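Local atomic coordinates of galectin (Danio rerio, PDB entry 6E20), a protein that binds beta-galactoside sugars as a galectin and probably recognises glycans of a viral envelope glycoprotein in fish innate immunity. Residues I6-T20 against M120-K134. Residues are numbered along the deposited sequence; the frame is centred on the assembly and turned at random.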
# COMPACT_ATOMS: atom_id res chain seq x y z
N ILE B 6 -1.69 4.15 -5.15
CA ILE B 6 -2.54 3.58 -4.08
C ILE B 6 -3.80 4.44 -3.98
O ILE B 6 -3.64 5.64 -3.66
CB ILE B 6 -1.77 3.50 -2.76
CG1 ILE B 6 -0.49 2.68 -2.97
CG2 ILE B 6 -2.66 2.99 -1.63
CD1 ILE B 6 0.29 2.40 -1.75
N GLN B 7 -4.97 3.84 -4.24
CA GLN B 7 -6.27 4.54 -4.16
C GLN B 7 -7.12 3.95 -3.05
O GLN B 7 -7.28 2.71 -2.99
CB GLN B 7 -6.99 4.48 -5.50
CG GLN B 7 -6.27 5.28 -6.57
CD GLN B 7 -6.83 4.98 -7.93
OE1 GLN B 7 -6.67 3.87 -8.46
NE2 GLN B 7 -7.51 5.97 -8.50
N ASN B 8 -7.69 4.83 -2.22
CA ASN B 8 -8.78 4.54 -1.25
C ASN B 8 -8.22 3.91 0.01
O ASN B 8 -9.03 3.41 0.81
CB ASN B 8 -9.90 3.70 -1.87
CG ASN B 8 -10.98 4.61 -2.41
OD1 ASN B 8 -10.68 5.56 -3.13
ND2 ASN B 8 -12.23 4.37 -2.03
N MET B 9 -6.91 3.97 0.22
CA MET B 9 -6.28 3.68 1.54
C MET B 9 -6.28 4.98 2.36
O MET B 9 -5.34 5.74 2.27
CB MET B 9 -4.87 3.14 1.35
CG MET B 9 -4.32 2.44 2.57
SD MET B 9 -2.68 1.73 2.28
CE MET B 9 -2.31 1.16 3.94
N SER B 10 -7.36 5.26 3.09
CA SER B 10 -7.63 6.59 3.70
C SER B 10 -6.56 6.98 4.72
O SER B 10 -6.27 6.23 5.62
CB SER B 10 -9.02 6.62 4.26
OG SER B 10 -9.95 6.62 3.19
N PHE B 11 -5.98 8.16 4.55
CA PHE B 11 -5.01 8.78 5.49
C PHE B 11 -5.67 10.01 6.10
O PHE B 11 -5.90 11.01 5.37
CB PHE B 11 -3.73 9.13 4.72
CG PHE B 11 -2.62 9.74 5.54
CD1 PHE B 11 -2.38 9.34 6.84
CD2 PHE B 11 -1.77 10.68 4.96
CE1 PHE B 11 -1.33 9.89 7.57
CE2 PHE B 11 -0.73 11.23 5.68
CZ PHE B 11 -0.51 10.82 6.98
N LYS B 12 -6.00 9.92 7.38
CA LYS B 12 -6.81 10.94 8.10
C LYS B 12 -5.93 11.68 9.11
O LYS B 12 -4.90 11.12 9.56
CB LYS B 12 -7.99 10.28 8.81
CG LYS B 12 -8.82 9.32 7.96
CD LYS B 12 -9.87 8.53 8.75
CE LYS B 12 -10.68 9.38 9.72
NZ LYS B 12 -11.59 8.56 10.57
N VAL B 13 -6.37 12.88 9.50
CA VAL B 13 -5.77 13.67 10.61
C VAL B 13 -5.67 12.77 11.84
O VAL B 13 -6.72 12.23 12.23
CB VAL B 13 -6.59 14.94 10.85
CG1 VAL B 13 -6.48 15.45 12.29
CG2 VAL B 13 -6.18 16.00 9.85
N GLY B 14 -4.46 12.55 12.35
CA GLY B 14 -4.19 11.83 13.61
C GLY B 14 -3.47 10.51 13.40
O GLY B 14 -2.99 9.94 14.39
N GLN B 15 -3.43 9.99 12.18
CA GLN B 15 -2.76 8.70 11.91
C GLN B 15 -1.31 8.98 11.52
O GLN B 15 -1.01 10.10 11.11
CB GLN B 15 -3.48 7.94 10.79
CG GLN B 15 -4.98 7.81 10.99
CD GLN B 15 -5.63 7.05 9.86
OE1 GLN B 15 -5.72 7.53 8.74
NE2 GLN B 15 -6.10 5.86 10.16
N THR B 16 -0.43 7.99 11.64
CA THR B 16 0.92 8.07 11.04
C THR B 16 0.90 7.21 9.78
O THR B 16 0.34 6.09 9.81
CB THR B 16 2.03 7.65 12.02
OG1 THR B 16 1.61 8.01 13.33
CG2 THR B 16 3.35 8.32 11.71
N LEU B 17 1.45 7.75 8.70
CA LEU B 17 1.76 7.01 7.46
C LEU B 17 3.25 6.64 7.50
O LEU B 17 4.07 7.57 7.56
CB LEU B 17 1.43 7.92 6.29
CG LEU B 17 2.03 7.50 4.96
CD1 LEU B 17 1.60 6.09 4.59
CD2 LEU B 17 1.63 8.50 3.89
N THR B 18 3.56 5.35 7.48
CA THR B 18 4.94 4.80 7.46
C THR B 18 5.20 4.28 6.05
O THR B 18 4.42 3.47 5.58
CB THR B 18 5.15 3.77 8.57
OG1 THR B 18 4.85 4.41 9.81
CG2 THR B 18 6.57 3.25 8.62
N ILE B 19 6.21 4.84 5.38
CA ILE B 19 6.61 4.45 3.99
C ILE B 19 7.98 3.81 4.10
O ILE B 19 8.89 4.47 4.66
CB ILE B 19 6.62 5.65 3.03
CG1 ILE B 19 5.23 6.29 2.91
CG2 ILE B 19 7.16 5.24 1.66
CD1 ILE B 19 5.23 7.70 2.38
N THR B 20 8.08 2.57 3.64
CA THR B 20 9.36 1.81 3.52
C THR B 20 9.69 1.67 2.04
O THR B 20 8.83 1.21 1.27
CB THR B 20 9.29 0.44 4.19
OG1 THR B 20 8.57 0.64 5.40
CG2 THR B 20 10.66 -0.14 4.47
N MET B 120 -2.62 8.32 -3.14
CA MET B 120 -1.15 8.31 -2.89
C MET B 120 -0.45 7.81 -4.16
O MET B 120 -0.85 6.79 -4.75
CB MET B 120 -0.74 7.43 -1.71
CG MET B 120 -1.20 7.96 -0.38
SD MET B 120 -0.53 7.00 1.01
CE MET B 120 -1.63 5.58 1.04
N TYR B 121 0.57 8.55 -4.58
CA TYR B 121 1.31 8.25 -5.82
C TYR B 121 2.80 8.43 -5.54
O TYR B 121 3.22 9.49 -5.09
CB TYR B 121 0.77 9.15 -6.94
CG TYR B 121 1.52 8.99 -8.23
CD1 TYR B 121 1.81 7.73 -8.71
CD2 TYR B 121 1.95 10.08 -8.95
CE1 TYR B 121 2.50 7.56 -9.89
CE2 TYR B 121 2.65 9.92 -10.14
CZ TYR B 121 2.92 8.65 -10.61
N PHE B 122 3.57 7.36 -5.75
CA PHE B 122 5.04 7.34 -5.59
C PHE B 122 5.65 7.32 -6.99
O PHE B 122 5.35 6.38 -7.75
CB PHE B 122 5.46 6.15 -4.74
CG PHE B 122 4.69 6.01 -3.46
CD1 PHE B 122 3.46 5.37 -3.42
CD2 PHE B 122 5.15 6.60 -2.30
CE1 PHE B 122 2.77 5.26 -2.23
CE2 PHE B 122 4.45 6.49 -1.11
CZ PHE B 122 3.26 5.82 -1.07
N GLU B 123 6.43 8.34 -7.33
CA GLU B 123 6.93 8.52 -8.72
C GLU B 123 8.45 8.66 -8.69
O GLU B 123 9.06 8.94 -7.60
CB GLU B 123 6.21 9.68 -9.41
CG GLU B 123 6.82 11.04 -9.19
CD GLU B 123 5.86 12.19 -9.47
OE1 GLU B 123 5.10 12.09 -10.46
OE2 GLU B 123 5.87 13.19 -8.71
N GLY B 124 9.05 8.37 -9.83
CA GLY B 124 10.50 8.41 -10.00
C GLY B 124 11.16 7.14 -9.53
O GLY B 124 10.47 6.11 -9.31
N GLU B 125 12.47 7.23 -9.35
CA GLU B 125 13.40 6.08 -9.26
C GLU B 125 13.46 5.61 -7.80
O GLU B 125 14.50 5.79 -7.13
CB GLU B 125 14.72 6.53 -9.88
CG GLU B 125 14.58 6.98 -11.34
CD GLU B 125 15.47 8.14 -11.83
OE1 GLU B 125 15.68 9.12 -11.07
OE2 GLU B 125 15.95 8.05 -12.99
N VAL B 126 12.38 4.97 -7.34
CA VAL B 126 12.26 4.38 -5.97
C VAL B 126 11.40 3.13 -6.05
O VAL B 126 10.47 3.11 -6.84
CB VAL B 126 11.66 5.41 -5.00
CG1 VAL B 126 10.23 5.76 -5.35
CG2 VAL B 126 11.78 4.96 -3.55
N ARG B 127 11.70 2.13 -5.22
CA ARG B 127 10.81 0.95 -5.03
C ARG B 127 10.14 1.10 -3.67
O ARG B 127 10.83 1.38 -2.66
CB ARG B 127 11.54 -0.38 -5.24
CG ARG B 127 12.86 -0.56 -4.50
CD ARG B 127 13.56 -1.81 -5.02
NE ARG B 127 14.93 -2.00 -4.56
CZ ARG B 127 15.98 -1.24 -4.91
NH1 ARG B 127 15.82 -0.20 -5.71
NH2 ARG B 127 17.18 -1.50 -4.44
N ILE B 128 8.82 0.97 -3.66
CA ILE B 128 8.01 1.06 -2.41
C ILE B 128 7.75 -0.36 -1.91
O ILE B 128 7.10 -1.14 -2.63
CB ILE B 128 6.72 1.87 -2.66
CG1 ILE B 128 7.05 3.27 -3.19
CG2 ILE B 128 5.89 1.90 -1.39
CD1 ILE B 128 7.89 4.10 -2.24
N GLN B 129 8.26 -0.66 -0.73
CA GLN B 129 8.19 -1.99 -0.09
C GLN B 129 7.12 -2.00 1.00
O GLN B 129 6.71 -3.11 1.37
CB GLN B 129 9.54 -2.35 0.52
CG GLN B 129 10.69 -2.30 -0.48
CD GLN B 129 12.00 -2.72 0.16
OE1 GLN B 129 12.34 -2.31 1.28
NE2 GLN B 129 12.74 -3.55 -0.55
N GLY B 130 6.74 -0.83 1.54
CA GLY B 130 5.76 -0.78 2.65
C GLY B 130 5.00 0.52 2.70
O GLY B 130 5.62 1.59 2.58
N VAL B 131 3.68 0.41 2.83
CA VAL B 131 2.76 1.53 3.17
C VAL B 131 1.90 1.04 4.33
O VAL B 131 1.16 0.04 4.14
CB VAL B 131 1.91 1.99 1.98
CG1 VAL B 131 1.12 3.26 2.32
CG2 VAL B 131 2.78 2.24 0.77
N GLU B 132 2.05 1.70 5.47
CA GLU B 132 1.30 1.41 6.72
C GLU B 132 0.65 2.71 7.19
O GLU B 132 1.35 3.74 7.25
CB GLU B 132 2.23 0.89 7.81
CG GLU B 132 2.92 -0.41 7.44
CD GLU B 132 4.08 -0.78 8.35
OE1 GLU B 132 5.14 -0.16 8.21
OE2 GLU B 132 3.90 -1.67 9.19
N ILE B 133 -0.63 2.64 7.56
CA ILE B 133 -1.41 3.78 8.10
C ILE B 133 -2.15 3.28 9.33
O ILE B 133 -2.94 2.34 9.16
CB ILE B 133 -2.39 4.35 7.05
CG1 ILE B 133 -1.65 4.89 5.83
CG2 ILE B 133 -3.32 5.40 7.67
CD1 ILE B 133 -2.56 5.23 4.67
N LYS B 134 -1.89 3.87 10.50
CA LYS B 134 -2.69 3.65 11.74
C LYS B 134 -2.77 4.96 12.52
O LYS B 134 -1.75 5.54 12.83
CB LYS B 134 -2.08 2.53 12.58
CG LYS B 134 -0.72 2.86 13.18
CD LYS B 134 0.11 1.65 13.49
CE LYS B 134 1.39 2.00 14.24
NZ LYS B 134 2.47 1.02 13.96
OXT LYS B 134 -3.84 5.48 12.84
O HOH W 1 5.88 0.97 5.70
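I6 and V131 meet tip to tip between the two sheets of the galectin sandwich, CD1 of I6 lying 3.5 Å from CG2 of V131. The same CD1 touches the edge of the F122 ring at CE1, and I19 CD1 sits in the ring plane beside CE2, 3.8 Å away. I133 points CG1 anti to its carbonyl carbon (chi1 -62°), which carries CD1 to M9 CG at 3.9 Å, the two chains running alongside but pointing opposite ways; I133 CG2 lies against the Q15 amide. L17 spreads its two methyls, CD1 against V131 CG1 and CD2 3.9 Å from M120 SD. Strands 16-20 and 126-133 run antiparallel, at 170°, while I6 pairs with M120 in the other sheet. At T20 a classic beta bulge brings the N-H groups of Q129 and G130 to one oxygen, T20 O, both from one side of the carbonyl plane. On the outer side a water joins T20 OG1 to E132 OE1, 2.9 Å from the latter. I6, V131 and E132 also pair with the second subunit, continuing the sheets across the dimer. The chemistry thus divides: hydrocarbon and sulfur fill the sandwich interior, while outside one water ties T20 to E132.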